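Cobalamin biosynthesis precorrin-6Y methylase (CbiE) (PDB 2BB3) probably transfers a methyl group from S-adenosyl-L-methionine to a corrin precursor in cobalamin biosynthesis, and is seen here with S-adenosyl-L-homocysteine bound. Local coordinates at residues Trp25-Gly30 / Glu42-Ala47; Arg81-Gly86 / Val115-Glu120. One frame throughout, in Å; residues are numbered along the deposited sequence. Where two conformers were deposited one is given.

Contact 1 (Trp25-Gly30 / Glu42-Ala47); sequences WIVGSG and EIIERA
W25 and V27 on strand 23-28 receive the side chains of I43 and I44 from helix 38-46, a helix-on-sheet contact in the alpha/beta domain of a tetrapyrrole methylase. The strand lies inside a parallel sheet, between strands 91-95 and 116-120, and the two short axes approach to 10.0 Å at an angle of 128°. No hydrogen bond crosses the gap; the join is wholly apolar, which suits the beta-branched and aromatic residues that build it. I43 is the residue in the middle. With CG1 anti to its carbonyl carbon (chi1 -72°) and the chain extended beyond, it lays CD1 over one face of the W25 indole, 3.5 Å from the centroid of the six-membered ring and 10° off its normal, a CH-pi contact. Its other branch, CG2, serves two neighbours, resting 3.7 Å from CG of W25 and 3.8 Å from CG1 of V27. An alanine at W25 takes the indole away, which would probably leave CD1 of I43 over a gap and without its CH-pi partner. Farther round the helix the solvent side begins, where E42, E45 and R46 are exposed, as befits charged residues turned from the sheet. I44 is buried, with I94 of strand 91-95 and V62 of a loop also against it, but its meeting with V27 is looser: CD1 of I44 and CG2 of V27 stand 4.2 Å apart.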
loop_
_atom_site.group_PDB
_atom_site.type_symbol
_atom_site.label_atom_id
_atom_site.label_comp_id
_atom_site.label_asym_id
_atom_site.label_seq_id
_atom_site.Cartn_x
_atom_site.Cartn_y
_atom_site.Cartn_z
ATOM N N TRP A 25 -11.297 -15.463 -5.151
ATOM C CA TRP A 25 -10.203 -14.547 -4.930
ATOM C C TRP A 25 -10.645 -13.142 -5.322
ATOM O O TRP A 25 -11.464 -12.965 -6.216
ATOM C CB TRP A 25 -8.987 -14.904 -5.786
ATOM C CG TRP A 25 -8.083 -15.948 -5.224
ATOM C CD1 TRP A 25 -8.130 -17.290 -5.465
ATOM C CD2 TRP A 25 -6.944 -15.733 -4.373
ATOM N NE1 TRP A 25 -7.086 -17.921 -4.834
ATOM C CE2 TRP A 25 -6.341 -16.993 -4.161
ATOM C CE3 TRP A 25 -6.366 -14.596 -3.787
ATOM C CZ2 TRP A 25 -5.203 -17.154 -3.375
ATOM C CZ3 TRP A 25 -5.224 -14.759 -3.002
ATOM C CH2 TRP A 25 -4.652 -16.031 -2.811
ATOM N N ILE A 26 -10.113 -12.150 -4.621
ATOM C CA ILE A 26 -10.368 -10.760 -4.965
ATOM C C ILE A 26 -8.947 -10.291 -5.171
ATOM O O ILE A 26 -8.163 -10.280 -4.228
ATOM C CB ILE A 26 -11.039 -9.934 -3.843
ATOM C CG1 ILE A 26 -12.464 -10.453 -3.563
ATOM C CG2 ILE A 26 -11.120 -8.473 -4.283
ATOM C CD1 ILE A 26 -13.280 -9.605 -2.566
ATOM N N VAL A 27 -8.610 -9.952 -6.412
ATOM C CA VAL A 27 -7.263 -9.530 -6.759
ATOM C C VAL A 27 -7.189 -8.096 -7.248
ATOM O O VAL A 27 -8.089 -7.610 -7.924
ATOM C CB VAL A 27 -6.680 -10.432 -7.878
ATOM C CG1 VAL A 27 -6.985 -11.898 -7.569
ATOM C CG2 VAL A 27 -7.283 -10.054 -9.202
ATOM N N GLY A 28 -6.106 -7.414 -6.903
ATOM C CA GLY A 28 -5.937 -6.049 -7.346
ATOM C C GLY A 28 -5.383 -6.012 -8.756
ATOM O O GLY A 28 -4.571 -6.862 -9.145
ATOM N N SER A 29 -5.808 -5.022 -9.528
ATOM C CA SER A 29 -5.323 -4.885 -10.893
ATOM C C SER A 29 -4.152 -3.920 -10.920
ATOM O O SER A 29 -3.418 -3.834 -11.907
ATOM C CB SER A 29 -6.425 -4.328 -11.783
ATOM O OG SER A 29 -6.773 -3.017 -11.376
ATOM N N GLY A 30 -3.969 -3.191 -9.828
ATOM C CA GLY A 30 -2.901 -2.212 -9.806
ATOM C C GLY A 30 -3.434 -0.860 -10.239
ATOM O O GLY A 30 -4.644 -0.694 -10.428
ATOM N N GLU A 42 -1.324 -15.591 -12.118
ATOM C CA GLU A 42 -1.556 -17.023 -11.993
ATOM C C GLU A 42 -2.990 -17.264 -11.547
ATOM O O GLU A 42 -3.690 -18.111 -12.113
ATOM C CB GLU A 42 -0.562 -17.626 -11.004
ATOM C CG GLU A 42 0.897 -17.457 -11.434
ATOM C CD GLU A 42 1.882 -17.975 -10.402
ATOM O OE1 GLU A 42 3.114 -17.805 -10.609
ATOM O OE2 GLU A 42 1.430 -18.554 -9.386
ATOM N N ILE A 43 -3.431 -16.510 -10.543
ATOM C CA ILE A 43 -4.796 -16.627 -10.057
ATOM C C ILE A 43 -5.736 -16.332 -11.218
ATOM O O ILE A 43 -6.679 -17.079 -11.465
ATOM C CB ILE A 43 -5.065 -15.615 -8.895
ATOM C CG1 ILE A 43 -4.339 -16.071 -7.629
ATOM C CG2 ILE A 43 -6.550 -15.505 -8.614
ATOM C CD1 ILE A 43 -4.203 -14.994 -6.591
ATOM N N ILE A 44 -5.457 -15.256 -11.948
ATOM C CA ILE A 44 -6.300 -14.863 -13.069
ATOM C C ILE A 44 -6.361 -15.877 -14.212
ATOM O O ILE A 44 -7.441 -16.167 -14.730
ATOM C CB ILE A 44 -5.876 -13.475 -13.620
ATOM C CG1 ILE A 44 -6.228 -12.380 -12.602
ATOM C CG2 ILE A 44 -6.599 -13.183 -14.923
ATOM C CD1 ILE A 44 -5.698 -11.005 -12.941
ATOM N N GLU A 45 -5.189 -16.428 -14.542
ATOM C CA GLU A 45 -4.987 -17.430 -15.593
ATOM C C GLU A 45 -5.759 -18.721 -15.331
ATOM O O GLU A 45 -6.145 -19.428 -16.261
ATOM C CB GLU A 45 -3.478 -17.748 -15.697
ATOM C CG GLU A 45 -3.052 -18.661 -16.851
ATOM C CD GLU A 45 -3.435 -20.124 -16.660
ATOM O OE1 GLU A 45 -3.896 -20.745 -17.641
ATOM O OE2 GLU A 45 -3.262 -20.653 -15.541
ATOM N N ARG A 46 -5.986 -19.007 -14.056
ATOM C CA ARG A 46 -6.670 -20.223 -13.615
ATOM C C ARG A 46 -8.178 -20.015 -13.474
ATOM O O ARG A 46 -8.957 -20.952 -13.638
ATOM C CB ARG A 46 -6.118 -20.683 -12.259
ATOM C CG ARG A 46 -4.656 -21.106 -12.262
ATOM C CD ARG A 46 -4.472 -22.484 -12.875
ATOM N NE ARG A 46 -3.060 -22.807 -13.097
ATOM C CZ ARG A 46 -2.448 -23.881 -12.604
ATOM N NH1 ARG A 46 -3.117 -24.744 -11.849
ATOM N NH2 ARG A 46 -1.166 -24.100 -12.876
ATOM N N ALA A 47 -8.587 -18.791 -13.160
ATOM C CA ALA A 47 -10.003 -18.493 -12.972
ATOM C C ALA A 47 -10.879 -18.982 -14.126
ATOM O O ALA A 47 -10.432 -19.025 -15.268
ATOM C CB ALA A 47 -10.199 -16.981 -12.770
#

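Contact 2 (Arg81-Gly86 / Val115-Glu120); sequences RIMEEG and VEIKIE
This is a small, buried apolar contact between a helix and the edge of a sheet, in the alpha/beta domain of the tetrapyrrole methylase fold: M83, a selenomethionine on helix 76-88, meets V115 and I117 where strand 116-120 begins. That strand is outermost in the parallel sheet within this chain, and hydrogen bonds through its backbone to strand 23-28. V115 lies just ahead of the strand and aims its side chain at the helix. Its CG1 methyl sits against M83, 3.4 Å from both CG and the carbonyl O of that residue, so a short branched side chain fits here. The CG to CG1 approach is tighter than ordinary van der Waals contact, and V115 is nearly eclipsed about chi1 (19°), so the spot is either strained or imprecisely placed and the short distance is best read with caution. The long unbranched chain of a methionine, here with selenium for sulfur, suits the other side: bent at chi3 (-81°), and with chi2 (133°) away from a staggered value, it leaves V115 and carries its terminal methyl onward to the strand proper. M83 also touches I24 of strand 23-28, so it lies over the sheet, and I111 of a loop. On the strand, I117 is buried, and its backbone O accepts a hydrogen bond from NZ of K134 of the second subunit. Its contact with the helix is slight, resting on the CG2 branch, which lies 4.4 Å from CE of M83.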
loop_
_atom_site.group_PDB
_atom_site.type_symbol
_atom_site.label_atom_id
_atom_site.label_comp_id
_atom_site.label_asym_id
_atom_site.label_seq_id
_atom_site.Cartn_x
_atom_site.Cartn_y
_atom_site.Cartn_z
ATOM N N ARG A 81 -24.076 -12.819 -4.990
ATOM C CA ARG A 81 -24.306 -13.648 -6.174
ATOM C C ARG A 81 -22.969 -14.247 -6.598
ATOM O O ARG A 81 -22.802 -15.473 -6.604
ATOM C CB ARG A 81 -24.896 -12.801 -7.313
ATOM C CG ARG A 81 -25.507 -13.620 -8.452
ATOM C CD ARG A 81 -26.103 -12.758 -9.576
ATOM N NE ARG A 81 -27.051 -11.760 -9.078
ATOM C CZ ARG A 81 -26.738 -10.491 -8.835
ATOM N NH1 ARG A 81 -25.503 -10.066 -9.053
ATOM N NH2 ARG A 81 -27.650 -9.650 -8.359
ATOM N N ILE A 82 -22.021 -13.373 -6.936
ATOM C CA ILE A 82 -20.682 -13.780 -7.349
ATOM C C ILE A 82 -20.120 -14.810 -6.376
ATOM O O ILE A 82 -19.511 -15.801 -6.774
ATOM C CB ILE A 82 -19.713 -12.567 -7.363
ATOM C CG1 ILE A 82 -20.152 -11.557 -8.420
ATOM C CG2 ILE A 82 -18.284 -13.043 -7.607
ATOM C CD1 ILE A 82 -19.282 -10.322 -8.479
HETATM N N MSE A 83 -20.331 -14.539 -5.094
HETATM C CA MSE A 83 -19.865 -15.387 -4.006
HETATM C C MSE A 83 -20.370 -16.820 -4.148
HETATM O O MSE A 83 -19.578 -17.758 -4.186
HETATM C CB MSE A 83 -20.332 -14.791 -2.675
HETATM C CG MSE A 83 -19.403 -15.021 -1.500
HETATM SE SE MSE A 83 -19.118 -13.373 -0.523
HETATM C CE MSE A 83 -17.792 -12.618 -1.692
ATOM N N GLU A 84 -21.686 -16.987 -4.243
ATOM C CA GLU A 84 -22.269 -18.323 -4.363
ATOM C C GLU A 84 -21.841 -19.032 -5.644
ATOM O O GLU A 84 -21.624 -20.246 -5.646
ATOM C CB GLU A 84 -23.798 -18.249 -4.286
ATOM C CG GLU A 84 -24.459 -19.541 -3.800
ATOM C CD GLU A 84 -23.904 -20.016 -2.458
ATOM O OE1 GLU A 84 -23.917 -19.230 -1.484
ATOM O OE2 GLU A 84 -23.455 -21.183 -2.381
ATOM N N GLU A 85 -21.724 -18.291 -6.742
ATOM C CA GLU A 85 -21.309 -18.909 -7.996
ATOM C C GLU A 85 -19.908 -19.475 -7.826
ATOM O O GLU A 85 -19.480 -20.343 -8.585
ATOM C CB GLU A 85 -21.298 -17.884 -9.133
ATOM C CG GLU A 85 -21.380 -18.503 -10.526
ATOM C CD GLU A 85 -20.462 -17.828 -11.526
ATOM O OE1 GLU A 85 -20.174 -16.624 -11.354
ATOM O OE2 GLU A 85 -20.039 -18.503 -12.492
ATOM N N GLY A 86 -19.204 -18.982 -6.814
ATOM C CA GLY A 86 -17.844 -19.424 -6.579
ATOM C C GLY A 86 -17.786 -20.775 -5.896
ATOM O O GLY A 86 -16.711 -21.267 -5.566
ATOM N N VAL A 115 -18.734 -19.434 1.552
ATOM C CA VAL A 115 -17.547 -19.581 0.732
ATOM C C VAL A 115 -16.456 -18.676 1.321
ATOM O O VAL A 115 -16.736 -17.594 1.829
ATOM C CB VAL A 115 -17.852 -19.210 -0.758
ATOM C CG1 VAL A 115 -19.109 -18.384 -0.832
ATOM C CG2 VAL A 115 -16.697 -18.451 -1.383
ATOM N N GLU A 116 -15.213 -19.133 1.262
ATOM C CA GLU A 116 -14.099 -18.374 1.797
ATOM C C GLU A 116 -13.607 -17.338 0.786
ATOM O O GLU A 116 -13.760 -17.508 -0.418
ATOM C CB GLU A 116 -12.965 -19.340 2.137
ATOM C CG GLU A 116 -11.864 -18.757 2.998
ATOM C CD GLU A 116 -10.738 -19.753 3.228
ATOM O OE1 GLU A 116 -11.045 -20.929 3.536
ATOM O OE2 GLU A 116 -9.551 -19.364 3.104
ATOM N N ILE A 117 -13.040 -16.243 1.269
ATOM C CA ILE A 117 -12.514 -15.272 0.341
ATOM C C ILE A 117 -11.058 -14.951 0.693
ATOM O O ILE A 117 -10.705 -14.818 1.859
ATOM C CB ILE A 117 -13.401 -13.982 0.269
ATOM C CG1 ILE A 117 -12.622 -12.772 0.747
ATOM C CG2 ILE A 117 -14.709 -14.172 1.013
ATOM C CD1 ILE A 117 -11.720 -12.245 -0.321
ATOM N N LYS A 118 -10.218 -14.879 -0.334
ATOM C CA LYS A 118 -8.804 -14.563 -0.178
ATOM C C LYS A 118 -8.467 -13.318 -1.010
ATOM O O LYS A 118 -8.933 -13.167 -2.155
ATOM C CB LYS A 118 -7.927 -15.753 -0.609
ATOM C CG LYS A 118 -7.831 -16.858 0.455
ATOM C CD LYS A 118 -7.275 -18.184 -0.090
ATOM C CE LYS A 118 -5.754 -18.151 -0.223
ATOM N NZ LYS A 118 -5.199 -19.417 -0.809
ATOM N N ILE A 119 -7.661 -12.435 -0.428
ATOM C CA ILE A 119 -7.278 -11.198 -1.071
ATOM C C ILE A 119 -5.851 -11.218 -1.601
ATOM O O ILE A 119 -4.935 -11.647 -0.908
ATOM C CB ILE A 119 -7.364 -10.011 -0.069
ATOM C CG1 ILE A 119 -8.731 -9.992 0.624
ATOM C CG2 ILE A 119 -7.041 -8.701 -0.789
ATOM C CD1 ILE A 119 -9.891 -9.816 -0.300
ATOM N N GLU A 120 -5.671 -10.772 -2.841
ATOM C CA GLU A 120 -4.336 -10.646 -3.415
ATOM C C GLU A 120 -4.100 -9.154 -3.622
ATOM O O GLU A 120 -4.770 -8.535 -4.440
ATOM C CB GLU A 120 -4.199 -11.346 -4.768
ATOM C CG GLU A 120 -2.760 -11.292 -5.345
ATOM C CD GLU A 120 -1.742 -11.907 -4.386
ATOM O OE1 GLU A 120 -2.139 -12.799 -3.608
ATOM O OE2 GLU A 120 -0.555 -11.511 -4.404
#

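Overall arrangement
The two contacts lay helices on opposite faces of one parallel sheet: helix 38-46 meets W25 and V27, helix 76-88 the alternate residue I24. Their strands, 23-28 and 116-120, are neighbours, joined by probable backbone hydrogen bonds between I26 and both K118 and E120. Their centres are about 12 Å apart. Contact 1 uses an interior strand but is only partly buried, whereas contact 2 uses the outermost strand of the sheet in this chain and is mostly buried. Both are apolar, but they differ in kind: an aromatic face with branched aliphatic chains in contact 1, a flexible selenomethionine against branched residues in contact 2. The second subunit reaches residues of contact 2, whereas no other chain touches the segments of contact 1.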